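Local atomic coordinates of Glyco_hydro_cc domain-containing protein (Blastomyces gilchristii, PDB entry 6UB0), a protein that hydrolyses curdlan-type beta-1,3-glucan from the chain end, as a glycoside hydrolase family 128 exo-beta-1,3-glucanase. Residues Y27-R32 / V174-G179; A72-D77 / A140-G145; K118-M123 / K154-E159. All coordinates share one frame; numbering follows the deposited sequence.

Interaction 1. Residues Y27-R32 / V174-G179; sequences YNWEPR and VTEFEG. With GLC (alpha-D-glucopyranose), chain B; BGC (beta-D-glucopyranose), chain C.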
loop_
_atom_site.group_PDB
_atom_site.type_symbol
_atom_site.label_atom_id
_atom_site.label_comp_id
_atom_site.label_asym_id
_atom_site.label_seq_id
_atom_site.Cartn_x
_atom_site.Cartn_y
_atom_site.Cartn_z
ATOM N N TYR A 27 -1.827 4.395 6.767
ATOM C CA TYR A 27 -2.162 3.003 7.137
ATOM C C TYR A 27 -1.011 2.530 7.995
ATOM O O TYR A 27 0.025 3.180 7.983
ATOM C CB TYR A 27 -2.489 2.174 5.885
ATOM C CG TYR A 27 -1.336 1.474 5.223
ATOM C CD1 TYR A 27 -0.392 2.204 4.512
ATOM C CD2 TYR A 27 -1.173 0.090 5.320
ATOM C CE1 TYR A 27 0.696 1.562 3.919
ATOM C CE2 TYR A 27 -0.143 -0.560 4.666
ATOM C CZ TYR A 27 0.811 0.177 3.987
ATOM O OH TYR A 27 1.922 -0.407 3.406
ATOM N N ASN A 28 -1.245 1.441 8.676
ATOM C CA ASN A 28 -0.325 0.881 9.666
ATOM C C ASN A 28 -0.304 -0.638 9.618
ATOM O O ASN A 28 0.064 -1.233 10.647
ATOM C CB ASN A 28 -0.741 1.328 11.059
ATOM C CG ASN A 28 -2.098 0.873 11.536
ATOM O OD1 ASN A 28 -2.934 0.355 10.786
ATOM N ND2 ASN A 28 -2.298 1.053 12.819
ATOM N N TRP A 29 -0.643 -1.220 8.472
ATOM C CA TRP A 29 -0.636 -2.697 8.288
ATOM C C TRP A 29 -1.547 -3.385 9.297
ATOM O O TRP A 29 -1.370 -4.620 9.491
ATOM C CB TRP A 29 0.788 -3.219 8.460
ATOM C CG TRP A 29 1.773 -2.803 7.417
ATOM C CD1 TRP A 29 1.994 -3.431 6.237
ATOM C CD2 TRP A 29 2.675 -1.678 7.458
ATOM N NE1 TRP A 29 2.958 -2.779 5.530
ATOM C CE2 TRP A 29 3.399 -1.705 6.251
ATOM C CE3 TRP A 29 2.931 -0.663 8.377
ATOM C CZ2 TRP A 29 4.348 -0.749 5.903
ATOM C CZ3 TRP A 29 3.913 0.269 8.056
ATOM C CH2 TRP A 29 4.641 0.199 6.870
ATOM N N GLU A 30 -2.470 -2.654 9.937
ATOM C CA GLU A 30 -3.380 -3.216 10.942
ATOM C C GLU A 30 -4.786 -2.900 10.478
ATOM O O GLU A 30 -4.974 -2.051 9.600
ATOM C CB GLU A 30 -3.191 -2.605 12.331
ATOM C CG GLU A 30 -1.855 -2.898 12.955
ATOM C CD GLU A 30 -1.673 -4.370 13.223
ATOM O OE1 GLU A 30 -2.702 -5.080 13.410
ATOM O OE2 GLU A 30 -0.504 -4.801 13.205
ATOM N N PRO A 31 -5.790 -3.555 11.093
ATOM C CA PRO A 31 -7.190 -3.222 10.823
ATOM C C PRO A 31 -7.712 -1.978 11.587
ATOM O O PRO A 31 -8.764 -1.445 11.204
ATOM C CB PRO A 31 -7.871 -4.544 11.249
ATOM C CG PRO A 31 -7.056 -4.994 12.453
ATOM C CD PRO A 31 -5.636 -4.702 12.020
ATOM N N ARG A 32 -7.059 -1.567 12.673
ATOM C CA ARG A 32 -7.527 -0.440 13.541
ATOM C C ARG A 32 -6.391 0.570 13.588
ATOM O O ARG A 32 -5.257 0.175 13.394
ATOM C CB ARG A 32 -7.871 -0.897 14.968
ATOM C CG ARG A 32 -9.011 -1.900 15.051
ATOM C CD ARG A 32 -10.296 -1.352 15.646
ATOM N NE ARG A 32 -11.361 -2.354 15.506
ATOM C CZ ARG A 32 -12.656 -2.138 15.738
ATOM N NH1 ARG A 32 -13.081 -0.951 16.134
ATOM N NH2 ARG A 32 -13.529 -3.120 15.560
ATOM N N VAL A 174 0.846 1.915 -4.733
ATOM C CA VAL A 174 2.198 1.448 -4.316
ATOM C C VAL A 174 2.301 1.683 -2.815
ATOM O O VAL A 174 2.671 2.822 -2.366
ATOM C CB VAL A 174 3.363 2.129 -5.058
ATOM C CG1 VAL A 174 4.658 1.423 -4.725
ATOM C CG2 VAL A 174 3.183 2.201 -6.574
ATOM N N THR A 175 1.853 0.730 -2.052
ATOM C CA THR A 175 1.647 0.929 -0.586
ATOM C C THR A 175 2.976 0.828 0.158
ATOM O O THR A 175 2.995 1.134 1.327
ATOM C CB THR A 175 0.559 0.011 -0.021
ATOM O OG1 THR A 175 0.802 -1.342 -0.364
ATOM C CG2 THR A 175 -0.827 0.297 -0.581
ATOM N N GLU A 176 4.036 0.336 -0.506
ATOM C CA GLU A 176 5.408 0.359 0.038
ATOM C C GLU A 176 6.370 0.604 -1.126
ATOM O O GLU A 176 6.364 -0.183 -2.055
ATOM C CB GLU A 176 5.862 -0.952 0.655
ATOM C CG GLU A 176 5.203 -1.355 1.952
ATOM C CD GLU A 176 5.673 -2.659 2.554
ATOM O OE1 GLU A 176 6.674 -3.217 2.062
ATOM O OE2 GLU A 176 4.999 -3.164 3.462
ATOM N N PHE A 177 7.238 1.604 -1.017
ATOM C CA PHE A 177 8.493 1.584 -1.813
ATOM C C PHE A 177 9.650 2.135 -0.990
ATOM O O PHE A 177 9.448 3.040 -0.186
ATOM C CB PHE A 177 8.233 2.316 -3.118
ATOM C CG PHE A 177 7.919 3.772 -2.931
ATOM C CD1 PHE A 177 8.940 4.713 -2.896
ATOM C CD2 PHE A 177 6.614 4.205 -2.786
ATOM C CE1 PHE A 177 8.646 6.054 -2.691
ATOM C CE2 PHE A 177 6.336 5.543 -2.635
ATOM C CZ PHE A 177 7.357 6.470 -2.625
ATOM N N GLU A 178 10.854 1.580 -1.204
ATOM C CA GLU A 178 12.035 1.941 -0.395
ATOM C C GLU A 178 13.266 1.861 -1.294
ATOM O O GLU A 178 13.558 0.748 -1.740
ATOM C CB GLU A 178 12.112 1.001 0.809
ATOM C CG GLU A 178 13.376 1.158 1.592
ATOM C CD GLU A 178 13.573 0.202 2.745
ATOM O OE1 GLU A 178 13.178 -1.005 2.625
ATOM O OE2 GLU A 178 14.145 0.682 3.762
ATOM N N GLY A 179 13.897 3.005 -1.584
ATOM C CA GLY A 179 15.221 3.093 -2.242
ATOM C C GLY A 179 16.353 3.115 -1.223
ATOM O O GLY A 179 16.540 4.192 -0.573
HETATM C C1 GLC B . 7.945 -5.722 3.555
HETATM C C2 GLC B . 6.897 -6.140 4.598
HETATM C C3 GLC B . 7.362 -5.794 6.013
HETATM C C4 GLC B . 8.794 -6.350 6.235
HETATM C C5 GLC B . 9.727 -5.971 5.116
HETATM C C6 GLC B . 11.172 -6.496 5.242
HETATM O O1 GLC B . 8.251 -4.320 3.577
HETATM O O2 GLC B . 5.575 -5.568 4.450
HETATM O O3 GLC B . 6.419 -6.313 6.951
HETATM O O4 GLC B . 9.324 -5.754 7.371
HETATM O O5 GLC B . 9.152 -6.449 3.899
HETATM O O6 GLC B . 11.064 -7.734 5.883
HETATM C C2 BGC C . 4.848 -6.095 8.708
HETATM C C3 BGC C . 3.939 -5.198 9.495
HETATM C C4 BGC C . 4.798 -4.063 10.007
HETATM C C5 BGC C . 5.526 -3.372 8.834
HETATM C C6 BGC C . 6.539 -2.252 9.111
HETATM C C1 BGC C . 5.603 -5.375 7.626
HETATM O O2 BGC C . 3.980 -7.063 8.108
HETATM O O3 BGC C . 3.167 -5.899 10.516
HETATM O O4 BGC C . 3.868 -3.247 10.719
HETATM O O5 BGC C . 6.376 -4.270 8.112
HETATM O O6 BGC C . 7.446 -2.741 10.138
#

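Interaction 2. Residues A72-D77 / A140-G145; sequences AFNEPD and AVHWHG. With GLC (alpha-D-glucopyranose), chain B.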
loop_
_atom_site.group_PDB
_atom_site.type_symbol
_atom_site.label_atom_id
_atom_site.label_comp_id
_atom_site.label_asym_id
_atom_site.label_seq_id
_atom_site.Cartn_x
_atom_site.Cartn_y
_atom_site.Cartn_z
ATOM N N ALA A 72 -6.371 -5.360 1.473
ATOM C CA ALA A 72 -6.326 -6.806 1.744
ATOM C C ALA A 72 -4.906 -7.220 2.141
ATOM O O ALA A 72 -4.097 -6.333 2.455
ATOM C CB ALA A 72 -6.812 -7.554 0.539
ATOM N N PHE A 73 -4.608 -8.522 2.056
ATOM C CA PHE A 73 -3.493 -9.189 2.758
ATOM C C PHE A 73 -2.147 -8.553 2.366
ATOM O O PHE A 73 -1.929 -8.086 1.244
ATOM C CB PHE A 73 -3.566 -10.694 2.471
ATOM C CG PHE A 73 -4.997 -11.174 2.278
ATOM C CD1 PHE A 73 -5.923 -11.102 3.314
ATOM C CD2 PHE A 73 -5.419 -11.689 1.052
ATOM C CE1 PHE A 73 -7.237 -11.537 3.155
ATOM C CE2 PHE A 73 -6.741 -12.133 0.890
ATOM C CZ PHE A 73 -7.644 -12.033 1.931
ATOM N N ASN A 74 -1.248 -8.547 3.333
ATOM C CA ASN A 74 0.148 -8.046 3.169
ATOM C C ASN A 74 1.090 -9.132 2.647
ATOM O O ASN A 74 1.558 -9.934 3.456
ATOM C CB ASN A 74 0.679 -7.514 4.474
ATOM C CG ASN A 74 1.867 -6.627 4.220
ATOM O OD1 ASN A 74 1.760 -5.629 3.532
ATOM N ND2 ASN A 74 3.013 -7.051 4.710
ATOM N N GLU A 75 1.505 -9.022 1.405
ATOM C CA GLU A 75 2.595 -9.929 0.880
ATOM C C GLU A 75 2.205 -11.389 1.121
ATOM O O GLU A 75 2.906 -12.180 1.787
ATOM C CB GLU A 75 3.973 -9.568 1.448
ATOM C CG GLU A 75 4.540 -8.293 0.836
ATOM C CD GLU A 75 5.972 -7.970 1.174
ATOM O OE1 GLU A 75 6.610 -8.832 1.844
ATOM O OE2 GLU A 75 6.442 -6.903 0.658
ATOM N N PRO A 76 1.063 -11.831 0.533
ATOM C CA PRO A 76 0.704 -13.248 0.599
ATOM C C PRO A 76 1.766 -14.130 -0.102
ATOM O O PRO A 76 1.901 -15.315 0.225
ATOM C CB PRO A 76 -0.679 -13.260 -0.088
ATOM C CG PRO A 76 -0.625 -12.088 -1.055
ATOM C CD PRO A 76 0.123 -11.034 -0.268
ATOM N N ASP A 77 2.502 -13.537 -1.035
ATOM C CA ASP A 77 3.621 -14.172 -1.788
ATOM C C ASP A 77 4.907 -14.310 -0.956
ATOM O O ASP A 77 5.878 -14.874 -1.533
ATOM C CB ASP A 77 3.957 -13.388 -3.059
ATOM C CG ASP A 77 4.462 -11.959 -2.812
ATOM O OD1 ASP A 77 3.890 -11.255 -1.903
ATOM O OD2 ASP A 77 5.328 -11.521 -3.574
ATOM N N ALA A 140 -2.710 -3.349 -4.874
ATOM C CA ALA A 140 -1.681 -2.857 -3.946
ATOM C C ALA A 140 -0.400 -3.603 -4.331
ATOM O O ALA A 140 -0.443 -4.842 -4.502
ATOM C CB ALA A 140 -2.086 -3.102 -2.515
ATOM N N VAL A 141 0.705 -2.890 -4.494
ATOM C CA VAL A 141 2.042 -3.508 -4.749
ATOM C C VAL A 141 3.139 -2.846 -3.899
ATOM O O VAL A 141 2.979 -1.701 -3.419
ATOM C CB VAL A 141 2.414 -3.367 -6.239
ATOM C CG1 VAL A 141 1.344 -4.020 -7.142
ATOM C CG2 VAL A 141 2.696 -1.910 -6.574
ATOM N N HIS A 142 4.258 -3.529 -3.763
ATOM C CA HIS A 142 5.419 -3.069 -2.977
ATOM C C HIS A 142 6.705 -3.165 -3.791
ATOM O O HIS A 142 6.829 -4.201 -4.437
ATOM C CB HIS A 142 5.670 -3.987 -1.829
ATOM C CG HIS A 142 4.644 -3.989 -0.779
ATOM N ND1 HIS A 142 4.695 -4.868 0.223
ATOM C CD2 HIS A 142 3.543 -3.227 -0.595
ATOM C CE1 HIS A 142 3.716 -4.635 1.069
ATOM N NE2 HIS A 142 2.962 -3.636 0.588
ATOM N N TRP A 143 7.663 -2.221 -3.671
ATOM C CA TRP A 143 8.988 -2.338 -4.312
ATOM C C TRP A 143 10.083 -1.909 -3.318
ATOM O O TRP A 143 9.978 -0.776 -2.803
ATOM C CB TRP A 143 9.029 -1.547 -5.621
ATOM C CG TRP A 143 10.321 -1.765 -6.332
ATOM C CD1 TRP A 143 10.627 -2.771 -7.201
ATOM C CD2 TRP A 143 11.530 -1.031 -6.122
ATOM N NE1 TRP A 143 11.931 -2.649 -7.622
ATOM C CE2 TRP A 143 12.512 -1.594 -6.968
ATOM C CE3 TRP A 143 11.867 0.063 -5.328
ATOM C CZ2 TRP A 143 13.795 -1.068 -7.042
ATOM C CZ3 TRP A 143 13.138 0.586 -5.409
ATOM C CH2 TRP A 143 14.100 0.016 -6.249
ATOM N N HIS A 144 10.999 -2.819 -2.959
ATOM C CA HIS A 144 12.204 -2.533 -2.146
ATOM C C HIS A 144 13.428 -2.918 -2.982
ATOM O O HIS A 144 13.404 -3.944 -3.659
ATOM C CB HIS A 144 12.246 -3.304 -0.836
ATOM C CG HIS A 144 11.105 -3.017 0.085
ATOM N ND1 HIS A 144 11.300 -2.437 1.338
ATOM C CD2 HIS A 144 9.785 -3.257 -0.031
ATOM C CE1 HIS A 144 10.143 -2.306 1.945
ATOM N NE2 HIS A 144 9.203 -2.783 1.122
ATOM N N GLY A 145 14.467 -2.111 -2.912
ATOM C CA GLY A 145 15.654 -2.350 -3.733
ATOM C C GLY A 145 16.615 -1.191 -3.571
ATOM O O GLY A 145 16.230 -0.131 -3.059
HETATM C C1 GLC B . 7.945 -5.722 3.555
HETATM C C2 GLC B . 6.897 -6.140 4.598
HETATM C C3 GLC B . 7.362 -5.794 6.013
HETATM C C4 GLC B . 8.794 -6.350 6.235
HETATM C C5 GLC B . 9.727 -5.971 5.116
HETATM C C6 GLC B . 11.172 -6.496 5.242
HETATM O O1 GLC B . 8.251 -4.320 3.577
HETATM O O2 GLC B . 5.575 -5.568 4.450
HETATM O O3 GLC B . 6.419 -6.313 6.951
HETATM O O4 GLC B . 9.324 -5.754 7.371
HETATM O O5 GLC B . 9.152 -6.449 3.899
HETATM O O6 GLC B . 11.064 -7.734 5.883
HETATM O O HOH W 1 1.115 -3.093 2.644
#

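Interaction 3. Residues K118-M123 / K154-E159; sequences KGLGWM and KRYVSE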
loop_
_atom_site.group_PDB
_atom_site.type_symbol
_atom_site.label_atom_id
_atom_site.label_comp_id
_atom_site.label_asym_id
_atom_site.label_seq_id
_atom_site.Cartn_x
_atom_site.Cartn_y
_atom_site.Cartn_z
ATOM N N LYS A 118 6.575 -15.227 -7.225
ATOM C CA LYS A 118 6.200 -14.255 -6.173
ATOM C C LYS A 118 5.706 -13.018 -6.940
ATOM O O LYS A 118 5.512 -13.126 -8.168
ATOM C CB LYS A 118 7.359 -14.077 -5.184
ATOM C CG LYS A 118 8.074 -15.364 -4.816
ATOM C CD LYS A 118 8.859 -15.379 -3.511
ATOM C CE LYS A 118 8.856 -16.763 -2.889
ATOM N NZ LYS A 118 7.813 -16.872 -1.829
ATOM N N GLY A 119 5.491 -11.862 -6.287
ATOM C CA GLY A 119 5.337 -10.600 -7.032
ATOM C C GLY A 119 4.087 -10.645 -7.887
ATOM O O GLY A 119 3.102 -11.223 -7.431
ATOM N N LEU A 120 4.154 -10.096 -9.096
ATOM C CA LEU A 120 3.033 -9.949 -10.066
ATOM C C LEU A 120 2.584 -11.289 -10.666
ATOM O O LEU A 120 1.547 -11.321 -11.378
ATOM C CB LEU A 120 3.530 -9.036 -11.186
ATOM C CG LEU A 120 4.065 -7.708 -10.659
ATOM C CD1 LEU A 120 4.396 -6.748 -11.777
ATOM C CD2 LEU A 120 3.045 -7.123 -9.686
ATOM N N GLY A 121 3.386 -12.322 -10.470
ATOM C CA GLY A 121 3.040 -13.695 -10.858
ATOM C C GLY A 121 1.992 -14.186 -9.885
ATOM O O GLY A 121 0.945 -14.698 -10.344
ATOM N N TRP A 122 2.241 -13.969 -8.588
ATOM C CA TRP A 122 1.253 -14.304 -7.540
ATOM C C TRP A 122 -0.008 -13.487 -7.806
ATOM O O TRP A 122 -1.144 -14.054 -7.719
ATOM C CB TRP A 122 1.820 -14.099 -6.142
ATOM C CG TRP A 122 0.901 -14.591 -5.069
ATOM C CD1 TRP A 122 1.020 -15.697 -4.280
ATOM C CD2 TRP A 122 -0.253 -13.890 -4.583
ATOM N NE1 TRP A 122 -0.026 -15.798 -3.399
ATOM C CE2 TRP A 122 -0.832 -14.692 -3.563
ATOM C CE3 TRP A 122 -0.886 -12.708 -4.962
ATOM C CZ2 TRP A 122 -1.988 -14.304 -2.893
ATOM C CZ3 TRP A 122 -2.053 -12.362 -4.335
ATOM C CH2 TRP A 122 -2.572 -13.126 -3.294
ATOM N N MET A 123 0.140 -12.194 -8.116
ATOM C CA MET A 123 -1.049 -11.357 -8.418
ATOM C C MET A 123 -1.822 -12.011 -9.569
ATOM O O MET A 123 -3.059 -12.123 -9.460
ATOM C CB MET A 123 -0.697 -9.917 -8.804
ATOM C CG MET A 123 -1.873 -8.974 -8.642
ATOM S SD MET A 123 -2.511 -8.839 -6.951
ATOM C CE MET A 123 -1.401 -7.553 -6.327
ATOM N N LYS A 154 10.221 1.581 -11.737
ATOM C CA LYS A 154 9.209 2.154 -12.667
ATOM C C LYS A 154 8.601 1.067 -13.553
ATOM O O LYS A 154 7.410 1.169 -13.886
ATOM C CB LYS A 154 9.888 3.254 -13.477
ATOM C CG LYS A 154 10.515 4.337 -12.611
ATOM C CD LYS A 154 11.260 5.406 -13.397
ATOM C CE LYS A 154 10.393 6.595 -13.742
ATOM N NZ LYS A 154 11.188 7.739 -14.236
ATOM N N ARG A 155 9.413 0.092 -13.964
ATOM C CA ARG A 155 9.037 -1.032 -14.856
ATOM C C ARG A 155 7.997 -1.855 -14.099
ATOM O O ARG A 155 6.864 -2.119 -14.621
ATOM C CB ARG A 155 10.338 -1.796 -15.177
ATOM C CG ARG A 155 10.194 -3.127 -15.910
ATOM C CD ARG A 155 9.575 -4.269 -15.091
ATOM N NE ARG A 155 10.305 -4.646 -13.866
ATOM C CZ ARG A 155 9.942 -5.617 -13.010
ATOM N NH1 ARG A 155 8.828 -6.306 -13.201
ATOM N NH2 ARG A 155 10.686 -5.874 -11.942
ATOM N N TYR A 156 8.386 -2.202 -12.869
ATOM C CA TYR A 156 7.576 -2.985 -11.914
ATOM C C TYR A 156 6.197 -2.322 -11.790
ATOM O O TYR A 156 5.179 -2.984 -11.868
ATOM C CB TYR A 156 8.291 -3.097 -10.562
ATOM C CG TYR A 156 7.431 -3.765 -9.527
ATOM C CD1 TYR A 156 7.297 -5.136 -9.484
ATOM C CD2 TYR A 156 6.729 -3.022 -8.587
ATOM C CE1 TYR A 156 6.486 -5.763 -8.550
ATOM C CE2 TYR A 156 5.898 -3.636 -7.660
ATOM C CZ TYR A 156 5.774 -5.009 -7.634
ATOM O OH TYR A 156 5.007 -5.599 -6.683
ATOM N N VAL A 157 6.182 -1.019 -11.547
ATOM C CA VAL A 157 4.914 -0.266 -11.276
ATOM C C VAL A 157 4.044 -0.298 -12.538
ATOM O O VAL A 157 2.808 -0.565 -12.449
ATOM C CB VAL A 157 5.201 1.170 -10.802
ATOM C CG1 VAL A 157 3.912 1.933 -10.613
ATOM C CG2 VAL A 157 6.016 1.180 -9.520
ATOM N N SER A 158 4.662 -0.051 -13.681
ATOM C CA SER A 158 4.004 -0.146 -15.004
ATOM C C SER A 158 3.488 -1.565 -15.208
ATOM O O SER A 158 2.347 -1.703 -15.579
ATOM C CB SER A 158 4.933 0.280 -16.065
ATOM O OG SER A 158 5.557 1.493 -15.659
ATOM N N GLU A 159 4.302 -2.570 -14.919
ATOM C CA GLU A 159 3.906 -3.992 -15.095
ATOM C C GLU A 159 2.710 -4.287 -14.182
ATOM O O GLU A 159 1.786 -5.015 -14.629
ATOM C CB GLU A 159 5.101 -4.898 -14.813
ATOM C CG GLU A 159 5.013 -6.259 -15.484
ATOM C CD GLU A 159 6.376 -6.849 -15.803
ATOM O OE1 GLU A 159 7.313 -6.633 -14.991
ATOM O OE2 GLU A 159 6.517 -7.501 -16.887
#

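Interaction 1. Residues Y27-R32 / V174-G179
The polar part of this contact consists of two hydrogen bonds, one from W29 and one from Y27, both running to strand residues at 174-179. W29 NE1 donates to E176 OE2 at 2.9 Å. The bond is moderately bent, with an N-H...O angle of 143°, and it uses the anti lone pair of OE2 while staying close to the indole plane. OE2 is gripped a second time by O2 of GLC, which donates to it at 2.7 Å, so the rotation of the carboxylate is set from the protein and from the sugar. The E176 chain is extended beyond CG (chi2 180°), which carries the carboxylate out from the strand to this position. Y27 OH donates to T175 O at 2.8 Å, arriving 52° above the carbonyl plane rather than on a lone pair.

In the TIM barrel, Y27 closes strand 23-27, W29 follows it in the loop, and T175 and E176 lie on strand 172-180; W29 and E176 line the glycan pocket. Laminaribiose occupies subsites -2 and -1 there, with GLC as its reducing-end unit. E176 OE1 is modelled so close to GLC O1 that this particular bond length is doubtful.

Ring-face packing forms the second group. Y27 OH sits 3.0 Å above one face of the W29 indole, offset toward the rim. On the opposite face BGC lies against the ring, its C5 centred over the indole and 3.6 Å from W29 CD2, a CH-pi arrangement suited to a sugar platform. F210 meets the same indole at a steep angle.

Within 27-32, N28 shapes the loop that presents W29. Its OD1 accepts from E30 N at 3.2 Å in an Asx turn, and its ND2 donates to R32 O at 3.1 Å.

Interaction 2. Residues A72-D77 / A140-G145
Beside the sugar of the -1 subsite E75 and H142 meet, E75 coming from the loop after strand 69-71 and H142 from strand 138-146 of the barrel. H142 ND1 donates to E75 OE2 at 2.7 Å. This hydrogen bond is nearly straight, with an N-H...O angle of 173°, and OE2 lies in the plane of the imidazole. On the carboxylate side the approach is to the anti side of OE2, and the two flat groups are twisted against each other, their planes 54° apart. The same OE2 lies 3.5 Å from C1 of GLC.

N74 reaches the next part of the ring edge. Its OD1 is 3.3 Å from H142 CE1, in the plane of the imidazole, and it also accepts from a water at 2.8 Å. That water is hydrogen-bonded to H142 NE2 as well, bridging amide and histidine. A chi2 near 60° sets OD1 of the N74 amide toward H142 and its other end toward the sugar: ND2 donates to GLC O2 at 3.0 Å in a nearly linear bond. Q81 OE1 is a further partner of ND2. H144, two residues along the strand, bonds through NE2 to E176 OE1 and through ND1 to E178 OE1.

E75 follows the fourth barrel strand and E176 lies on the seventh, a placement consistent with the paired glutamates of TIM-barrel retaining glycosidases. Because H142 offers its ND1 hydrogen to E75, the bond constrains how the carboxylate is turned beside the anomeric carbon, while N74 holds the neighbouring hydroxyl.

Interaction 3. Residues K118-M123 / K154-E159
Two neighbouring helices on the outside of the barrel, 119-130 and 150-166, pack here through L120 and its partners Y156 and E159. The contact is apolar across the segments and is carried by the branches of one leucine. L120 CG lies 3.8 Å from Y156 CE1, obliquely to the phenol ring, and CD2 reaches along the same side of the phenol to within 3.9 Å of Y156 OH. The other branch turns to the next helical turn: L120 CD1 is 3.6 Å from E159 CB, so the aliphatic stem of the glutamate does the touching.

In the alternating beta/alpha order of the TIM barrel these helices follow strands 105-111 and 138-146, and L120 reaches further along helix 150-166 to A160 and L163. A chi1 of 174° swings the Y156 ring away from its own backbone N and toward helix 119-130. Its hydroxyl hydrogen-bonds S112 O, fixing the far end of the ring.

Beside this contact, Y156 CB lies 3.8 Å above the plane of the R155 guanidinium, over its centre. R155 also forms a salt bridge with E159, although its modelled length is too short to be trusted, and another with D152. G119, whose phi is positive (65°), donates its N to D77 OD2.

From the N terminus, the loop leaving strand 23-27 comes first, and its contact with strand 172-180 (interaction 1) closes the longest loop, in which 141 residues lie between the segments. Interactions 2 and 3 both lie within that span, closing loops of 62 and 30 intervening residues. They cross each other, since their segments alternate as 72-77, 118-123, 140-145 and 154-159. Interactions 1 and 2 share GLC and the neighbouring strands 138-146 and 172-180 of one parallel sheet. Interaction 3 belongs to the outer helical layer, reaching interaction 2 through K118 NZ with D77 O, and interaction 1 through V157 packing on V174.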